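Local structure of protocatechuate decarboxylase (Klebsiella pneumoniae, 5O3M) at residues Q41-D46 against P76-N81; I25-D30 against I278-I283; I141-D146 against V326-M331. The protein decarboxylates 3,4-dihydroxybenzoic acid (protocatechuate) as a prenylated-flavin-dependent UbiD-type enzyme and can be used for para-carboxylation of catechols. All coordinates share one frame; numbering follows the deposited sequence.

In the fold
From the N terminus the chain first passes 25-30, at the start of helix 28-36, and then strand 42-45. Contact 1 closes the shortest loop, pairing 41-46 with 76-81 after an intervening helix. That whole loop lies within the much longer one that contact 2 closes when 278-283 returns to 25-30. Contact 3 opens at 141-146, after contact 1 has closed, and ends at 326-331, beyond 278-283, and its loop therefore crosses that of contact 2. Contacts 2 and 3 touch where Glu-282 and Ile-283 pack against Met-331. Contact 2 joins the start of helix 28-36 to the loop leading into strand 283-289 of the antiparallel sheet to which contact 3 belongs.

Contact 1. Residues Q41-D46 against P76-N81; sequences QYLETD and PAMMFN
Tyr-42 to Thr-45 run parallel to Ala-77 to Phe-80, the strand axes 4.6 Å apart at closest and inclined by 21°, with backbone hydrogen bonds such as Met-79 N to Leu-43 O (2.7 Å). On the face bearing Tyr-42, Glu-44 and Met-79, the tyrosine donates from its hydroxyl to Glu-44 OE2 and crosses the methionine at a slant, Tyr-42 OH 3.2 Å from Met-79 CB. Bends at chi2 and chi3 (both 75°) fold Met-79 back, bringing CE to the same hydroxyl. Flexible methionine suits this shape. Beyond it, Asn-81 ND2 gives one bond to Glu-44 OE1 (2.8 Å), from above the carboxylate plane, and another to Asp-46 OD1 (2.9 Å), on the syn side but tilted out of plane; an amide can serve two carboxylates while its OD1 accepts from a water that also donates to Glu-44 OE2. On the other face Thr-45 CG2 touches both Phe-80 CD2 and Met-78 CE, 3.5 Å from each, while its OG1 bonds to Phe-506 O of the second subunit. Pro-76 CG packs on Leu-43 CB. The strands, with helix 54-62 between them in sequence, form a beta-alpha-beta unit in the UbiD N-terminal domain.

Contact 2. Residues I25-D30 against I278-I283; sequences IQDLRD and IARAEI
The guanidinium of Arg-280 carries the Gln-26 amide over one face, the two planes only 6° apart, and Asp-27 at its edge. Gln-26 NE2 sits 3.5 Å from Arg-280 CZ, over the centre of the group, so the flat amide stacks on the cation instead of bonding to it. Gln-26 OE1 bonds to Arg-263, a partner that helps hold the amide in place. In the plane of the guanidinium, Arg-280 NE donates to Asp-27 OD2 (3.1 Å), which it meets on the anti side, tilted out of the carboxylate plane; the second bond to this oxygen, from NH2, is weak. A bend at chi3 (71°) turns the end of Arg-280 across to these two residues.

Asp-27 also works as the N-cap of helix 28-36: its OD1 accepts from Asp-30 N (2.9 Å), leaving OD2 to face Arg-280 and Arg-332. A short acid suits this post because its carboxylate can reach back to the first turn. Arg-29 meets Glu-282 edge to edge, the two flat groups 16° from coplanar. Arg-29 NE donates to Glu-282 OE2 (2.9 Å) and Arg-29 NH2 to Glu-282 OE1 (3.0 Å), each on a syn lone pair, the side-on bidentate pairing for which arginine and glutamate are well matched. Glu-282 OE1 accepts from Ile-336 N as well, while its CG rests on Leu-28 CD2 at 3.7 Å.

The contact therefore joins the beginning of the helix to a type I turn, Ile-278 to Ala-281, and to the classic beta bulge at Glu-282 and Ile-283. Each carboxylate is paired with an arginine, Asp-27 with a second one, Arg-332, which would be expected to favour the ionised forms, with the helix end probably adding to the stabilisation of Asp-27.

Contact 3. Residues I141-D146 against V326-M331; sequences IFLADD and VKAVTM
Phe-142 and Val-329 form the hydrogen-bonded pair at the middle of an antiparallel beta ladder, in which strand 140-143 lies along strand 323-331 in the sheet of the UbiD Rift-related domain. Phe-142 N donates to Val-329 O (2.7 Å), and Val-329 N returns the bond to Phe-142 O. The benzyl group is the largest bump. With CG beside its own backbone N (chi1 -62°), the ring runs outward along the edge of the ladder, CD2 passing Val-329 O and CE2 reaching the thioether of Met-331. Phe-142 CE2 lies 3.9 Å from Met-331 SD, an oblique Met-aromatic contact. Methionine fits here because chi1 (60°) and an extended chi2 set CG and SD beside Phe-142 CE2, and the bend at chi3 (64°) turns CE back to the same atom. Leu-154 of helix 151-154 packs on both Phe-142 and Val-329, covering the apolar pair from that side.

On the opposite face branched aliphatic chains of 141-146 meet small residues of 326-331. Ile-141 and Thr-330 lie side by side, CG1 to CG2 at 4.0 Å, so the threonine offers its methyl to the neighbour while its hydroxyl bonds to Cys-137 O. Next along, Leu-143 drops CD2 over the low methyl of Ala-328, 3.9 Å from CB; a small residue there leaves room for the leucine branch.

Strand 141-143 ends in a type I turn, Leu-143 to Asp-146, while strand 326-331 bulges at Lys-327 and Ala-328 against Glu-286 on its other neighbour, a classic beta bulge. Ala-144 N donates to Lys-327 O (3.1 Å), and a small side chain suits this narrow place, where Ala-144 CB comes to 3.1 Å from Val-326 O.

Contact 1. Residues Q41-D46 against P76-N81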
# COMPACT_ATOMS: atom_id res chain seq x y z
N GLN A 41 -49.41 3.93 -10.38
CA GLN A 41 -48.52 4.43 -11.42
C GLN A 41 -48.80 5.88 -11.81
O GLN A 41 -47.88 6.59 -12.21
CB GLN A 41 -48.61 3.54 -12.67
CG GLN A 41 -47.94 2.20 -12.48
CD GLN A 41 -46.44 2.35 -12.20
OE1 GLN A 41 -45.80 3.29 -12.66
NE2 GLN A 41 -45.90 1.42 -11.43
N TYR A 42 -50.04 6.32 -11.70
CA TYR A 42 -50.43 7.67 -12.05
C TYR A 42 -51.27 8.22 -10.91
O TYR A 42 -52.16 7.53 -10.40
CB TYR A 42 -51.22 7.68 -13.39
CG TYR A 42 -51.62 9.07 -13.86
CD1 TYR A 42 -50.69 9.95 -14.41
CD2 TYR A 42 -52.94 9.50 -13.73
CE1 TYR A 42 -51.07 11.22 -14.83
CE2 TYR A 42 -53.33 10.76 -14.15
CZ TYR A 42 -52.40 11.61 -14.70
OH TYR A 42 -52.83 12.87 -15.10
N LEU A 43 -50.97 9.45 -10.49
CA LEU A 43 -51.74 10.09 -9.42
C LEU A 43 -51.99 11.55 -9.77
O LEU A 43 -51.09 12.24 -10.25
CB LEU A 43 -51.01 9.98 -8.07
CG LEU A 43 -51.67 10.66 -6.87
CD1 LEU A 43 -52.94 9.93 -6.48
CD2 LEU A 43 -50.69 10.72 -5.70
N GLU A 44 -53.23 12.02 -9.54
CA GLU A 44 -53.61 13.41 -9.73
C GLU A 44 -53.97 14.08 -8.41
O GLU A 44 -54.41 13.42 -7.46
CB GLU A 44 -54.80 13.55 -10.69
CG GLU A 44 -54.52 13.14 -12.12
CD GLU A 44 -55.51 13.76 -13.09
OE1 GLU A 44 -56.41 14.46 -12.60
OE2 GLU A 44 -55.36 13.57 -14.32
N THR A 45 -53.79 15.41 -8.36
CA THR A 45 -54.27 16.19 -7.23
C THR A 45 -54.86 17.50 -7.72
O THR A 45 -54.30 18.14 -8.62
CB THR A 45 -53.17 16.48 -6.21
OG1 THR A 45 -53.71 17.33 -5.18
CG2 THR A 45 -51.94 17.15 -6.86
N ASP A 46 -56.01 17.88 -7.15
CA ASP A 46 -56.63 19.17 -7.38
C ASP A 46 -56.35 20.15 -6.25
O ASP A 46 -56.87 21.27 -6.27
CB ASP A 46 -58.15 19.02 -7.56
CG ASP A 46 -58.52 18.26 -8.84
OD1 ASP A 46 -57.81 18.42 -9.85
OD2 ASP A 46 -59.51 17.51 -8.83
N PRO A 76 -46.01 6.82 -7.87
CA PRO A 76 -46.68 7.15 -9.13
C PRO A 76 -46.10 8.41 -9.76
O PRO A 76 -45.56 9.27 -9.08
CB PRO A 76 -48.13 7.38 -8.70
CG PRO A 76 -48.00 7.90 -7.29
CD PRO A 76 -46.85 7.12 -6.69
N ALA A 77 -46.21 8.50 -11.09
CA ALA A 77 -46.12 9.80 -11.73
C ALA A 77 -47.27 10.67 -11.23
O ALA A 77 -48.36 10.17 -10.92
CB ALA A 77 -46.18 9.66 -13.25
N MET A 78 -47.04 11.97 -11.11
CA MET A 78 -48.01 12.83 -10.44
C MET A 78 -48.40 14.03 -11.29
O MET A 78 -47.53 14.75 -11.78
CB MET A 78 -47.48 13.29 -9.09
CG MET A 78 -48.52 14.00 -8.26
SD MET A 78 -48.14 13.90 -6.50
CE MET A 78 -49.51 14.81 -5.78
N MET A 79 -49.71 14.24 -11.44
CA MET A 79 -50.24 15.40 -12.15
C MET A 79 -50.79 16.39 -11.13
O MET A 79 -51.66 16.04 -10.32
CB MET A 79 -51.33 14.98 -13.14
CG MET A 79 -51.92 16.12 -14.00
SD MET A 79 -50.82 16.67 -15.33
CE MET A 79 -50.98 15.33 -16.51
N PHE A 80 -50.28 17.63 -11.18
CA PHE A 80 -50.80 18.74 -10.37
C PHE A 80 -51.75 19.57 -11.23
O PHE A 80 -51.31 20.27 -12.16
CB PHE A 80 -49.64 19.58 -9.82
CG PHE A 80 -48.80 18.88 -8.80
CD1 PHE A 80 -47.77 18.03 -9.19
CD2 PHE A 80 -49.05 19.04 -7.45
CE1 PHE A 80 -46.97 17.37 -8.24
CE2 PHE A 80 -48.26 18.36 -6.48
CZ PHE A 80 -47.23 17.53 -6.89
N ASN A 81 -53.04 19.49 -10.94
CA ASN A 81 -54.05 20.15 -11.76
C ASN A 81 -54.30 21.60 -11.37
O ASN A 81 -54.80 22.37 -12.19
CB ASN A 81 -55.40 19.42 -11.67
CG ASN A 81 -55.40 18.12 -12.44
OD1 ASN A 81 -54.73 17.98 -13.46
ND2 ASN A 81 -56.17 17.15 -11.94
O HOH W 1 -55.27 16.21 -15.26

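Contact 2. Residues I25-D30 against I278-I283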
# COMPACT_ATOMS: atom_id res chain seq x y z
N ILE A 25 -48.83 3.46 -27.86
CA ILE A 25 -48.62 4.83 -27.41
C ILE A 25 -47.99 5.65 -28.53
O ILE A 25 -47.00 5.23 -29.13
CB ILE A 25 -47.74 4.85 -26.16
CG1 ILE A 25 -48.46 4.18 -24.98
CG2 ILE A 25 -47.26 6.26 -25.85
CD1 ILE A 25 -47.54 3.73 -23.87
N GLN A 26 -48.56 6.84 -28.81
CA GLN A 26 -47.94 7.77 -29.75
C GLN A 26 -47.66 9.15 -29.17
O GLN A 26 -47.00 9.96 -29.83
CB GLN A 26 -48.80 7.91 -31.03
CG GLN A 26 -50.11 8.70 -30.87
CD GLN A 26 -50.72 9.17 -32.21
OE1 GLN A 26 -50.03 9.33 -33.22
NE2 GLN A 26 -52.03 9.38 -32.20
N ASP A 27 -48.12 9.44 -27.96
CA ASP A 27 -47.83 10.72 -27.33
C ASP A 27 -47.94 10.55 -25.82
O ASP A 27 -48.15 9.44 -25.32
CB ASP A 27 -48.76 11.83 -27.85
CG ASP A 27 -50.25 11.56 -27.53
OD1 ASP A 27 -50.57 10.83 -26.57
OD2 ASP A 27 -51.10 12.11 -28.26
N LEU A 28 -47.80 11.67 -25.10
CA LEU A 28 -47.77 11.63 -23.64
C LEU A 28 -49.11 11.20 -23.05
O LEU A 28 -49.15 10.46 -22.06
CB LEU A 28 -47.36 12.99 -23.09
CG LEU A 28 -47.39 13.18 -21.57
CD1 LEU A 28 -46.35 12.31 -20.84
CD2 LEU A 28 -47.17 14.64 -21.25
N ARG A 29 -50.22 11.67 -23.62
CA ARG A 29 -51.54 11.29 -23.10
C ARG A 29 -51.77 9.79 -23.22
O ARG A 29 -52.24 9.16 -22.27
CB ARG A 29 -52.64 12.11 -23.79
CG ARG A 29 -52.51 13.59 -23.42
CD ARG A 29 -53.57 14.51 -24.00
NE ARG A 29 -53.13 15.89 -23.79
CZ ARG A 29 -53.88 16.97 -23.93
NH1 ARG A 29 -55.16 16.88 -24.28
NH2 ARG A 29 -53.34 18.17 -23.70
N ASP A 30 -51.43 9.19 -24.37
CA ASP A 30 -51.51 7.73 -24.46
C ASP A 30 -50.73 7.08 -23.33
O ASP A 30 -51.18 6.07 -22.76
CB ASP A 30 -50.97 7.23 -25.81
CG ASP A 30 -51.82 7.66 -26.97
OD1 ASP A 30 -52.93 8.18 -26.74
OD2 ASP A 30 -51.36 7.50 -28.12
N ILE A 278 -41.87 18.72 -32.50
CA ILE A 278 -42.56 17.45 -32.29
C ILE A 278 -44.06 17.70 -32.42
O ILE A 278 -44.66 18.43 -31.62
CB ILE A 278 -42.22 16.82 -30.93
CG1 ILE A 278 -40.70 16.63 -30.78
CG2 ILE A 278 -42.89 15.45 -30.79
CD1 ILE A 278 -40.11 15.61 -31.73
N ALA A 279 -44.68 17.09 -33.43
CA ALA A 279 -46.06 17.43 -33.77
C ALA A 279 -47.04 17.12 -32.64
O ALA A 279 -48.04 17.84 -32.47
CB ALA A 279 -46.48 16.70 -35.05
N ARG A 280 -46.79 16.07 -31.86
CA ARG A 280 -47.71 15.67 -30.80
C ARG A 280 -47.23 16.11 -29.42
O ARG A 280 -47.75 15.63 -28.41
CB ARG A 280 -47.93 14.16 -30.85
CG ARG A 280 -48.54 13.71 -32.17
CD ARG A 280 -49.25 12.39 -32.04
NE ARG A 280 -50.49 12.53 -31.28
CZ ARG A 280 -51.67 12.89 -31.81
NH1 ARG A 280 -51.77 13.15 -33.12
NH2 ARG A 280 -52.74 12.98 -31.03
N ALA A 281 -46.28 17.04 -29.36
CA ALA A 281 -45.79 17.55 -28.09
C ALA A 281 -46.86 18.36 -27.37
O ALA A 281 -47.70 19.02 -27.99
CB ALA A 281 -44.55 18.41 -28.31
N GLU A 282 -46.82 18.33 -26.04
CA GLU A 282 -47.72 19.15 -25.24
C GLU A 282 -47.43 20.63 -25.45
O GLU A 282 -48.35 21.42 -25.73
CB GLU A 282 -47.60 18.79 -23.76
CG GLU A 282 -48.21 17.44 -23.36
CD GLU A 282 -49.74 17.40 -23.50
OE1 GLU A 282 -50.42 18.43 -23.27
OE2 GLU A 282 -50.26 16.31 -23.83
N ILE A 283 -46.16 21.03 -25.34
CA ILE A 283 -45.74 22.43 -25.36
C ILE A 283 -44.50 22.54 -26.24
O ILE A 283 -43.60 21.70 -26.17
CB ILE A 283 -45.44 22.95 -23.93
CG1 ILE A 283 -46.68 22.85 -23.04
CG2 ILE A 283 -44.88 24.38 -23.95
CD1 ILE A 283 -46.49 23.39 -21.66
O HOH W 2 -46.85 14.34 -26.49

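Contact 3. Residues I141-D146 against V326-M331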
# COMPACT_ATOMS: atom_id res chain seq x y z
N ILE A 141 -51.42 28.92 -30.45
CA ILE A 141 -50.20 29.59 -30.89
C ILE A 141 -50.10 30.92 -30.15
O ILE A 141 -51.03 31.74 -30.21
CB ILE A 141 -50.19 29.80 -32.41
CG1 ILE A 141 -50.13 28.45 -33.15
CG2 ILE A 141 -49.02 30.67 -32.83
CD1 ILE A 141 -50.53 28.56 -34.62
N PHE A 142 -49.00 31.13 -29.43
CA PHE A 142 -48.75 32.37 -28.71
C PHE A 142 -47.52 33.03 -29.32
O PHE A 142 -46.40 32.72 -28.92
CB PHE A 142 -48.58 32.13 -27.21
CG PHE A 142 -49.80 31.55 -26.57
CD1 PHE A 142 -50.87 32.36 -26.20
CD2 PHE A 142 -49.91 30.18 -26.37
CE1 PHE A 142 -52.01 31.82 -25.63
CE2 PHE A 142 -51.04 29.63 -25.81
CZ PHE A 142 -52.10 30.45 -25.44
N LEU A 143 -47.73 33.94 -30.27
CA LEU A 143 -46.62 34.69 -30.84
C LEU A 143 -46.07 35.68 -29.83
O LEU A 143 -46.82 36.39 -29.14
CB LEU A 143 -47.07 35.42 -32.11
CG LEU A 143 -47.54 34.49 -33.22
CD1 LEU A 143 -47.98 35.26 -34.44
CD2 LEU A 143 -46.42 33.50 -33.57
N ALA A 144 -44.73 35.75 -29.77
CA ALA A 144 -44.02 36.59 -28.81
C ALA A 144 -43.99 38.06 -29.20
O ALA A 144 -43.64 38.89 -28.35
CB ALA A 144 -42.58 36.09 -28.63
N ASP A 145 -44.32 38.41 -30.44
CA ASP A 145 -44.44 39.80 -30.85
C ASP A 145 -45.81 40.39 -30.49
O ASP A 145 -46.06 41.57 -30.75
CB ASP A 145 -44.15 39.94 -32.35
CG ASP A 145 -45.26 39.37 -33.24
OD1 ASP A 145 -46.15 38.67 -32.72
OD2 ASP A 145 -45.25 39.64 -34.46
N ASP A 146 -46.69 39.59 -29.89
CA ASP A 146 -47.87 40.12 -29.23
C ASP A 146 -47.44 40.94 -28.01
O ASP A 146 -46.65 40.45 -27.20
CB ASP A 146 -48.78 38.97 -28.80
CG ASP A 146 -50.12 39.44 -28.26
OD1 ASP A 146 -51.14 38.87 -28.70
OD2 ASP A 146 -50.15 40.36 -27.41
N VAL A 326 -37.24 33.86 -27.44
CA VAL A 326 -38.46 33.13 -27.78
C VAL A 326 -39.26 33.92 -28.82
O VAL A 326 -39.64 35.07 -28.59
CB VAL A 326 -39.31 32.87 -26.53
CG1 VAL A 326 -40.64 32.25 -26.92
CG2 VAL A 326 -38.53 31.98 -25.53
N LYS A 327 -39.53 33.29 -29.96
CA LYS A 327 -40.38 33.87 -30.99
C LYS A 327 -41.82 33.38 -30.92
O LYS A 327 -42.71 34.09 -31.39
CB LYS A 327 -39.83 33.57 -32.40
CG LYS A 327 -38.38 33.98 -32.63
CD LYS A 327 -38.22 35.49 -32.79
CE LYS A 327 -37.69 35.82 -34.18
NZ LYS A 327 -37.04 37.17 -34.27
N ALA A 328 -42.08 32.21 -30.35
CA ALA A 328 -43.45 31.72 -30.23
C ALA A 328 -43.50 30.59 -29.21
O ALA A 328 -42.50 29.92 -28.96
CB ALA A 328 -43.98 31.24 -31.59
N VAL A 329 -44.67 30.40 -28.62
CA VAL A 329 -44.99 29.19 -27.86
C VAL A 329 -46.27 28.62 -28.44
O VAL A 329 -47.29 29.31 -28.51
CB VAL A 329 -45.16 29.47 -26.35
CG1 VAL A 329 -45.52 28.16 -25.63
CG2 VAL A 329 -43.91 30.10 -25.75
N THR A 330 -46.21 27.37 -28.89
CA THR A 330 -47.40 26.65 -29.30
C THR A 330 -47.66 25.53 -28.30
O THR A 330 -46.75 25.06 -27.62
CB THR A 330 -47.25 26.09 -30.73
OG1 THR A 330 -46.44 24.91 -30.72
CG2 THR A 330 -46.62 27.13 -31.65
N MET A 331 -48.92 25.11 -28.20
CA MET A 331 -49.22 24.05 -27.25
C MET A 331 -50.54 23.40 -27.61
O MET A 331 -51.33 23.94 -28.40
CB MET A 331 -49.23 24.58 -25.82
CG MET A 331 -50.25 25.68 -25.55
SD MET A 331 -50.14 26.32 -23.86
CE MET A 331 -48.50 27.05 -23.88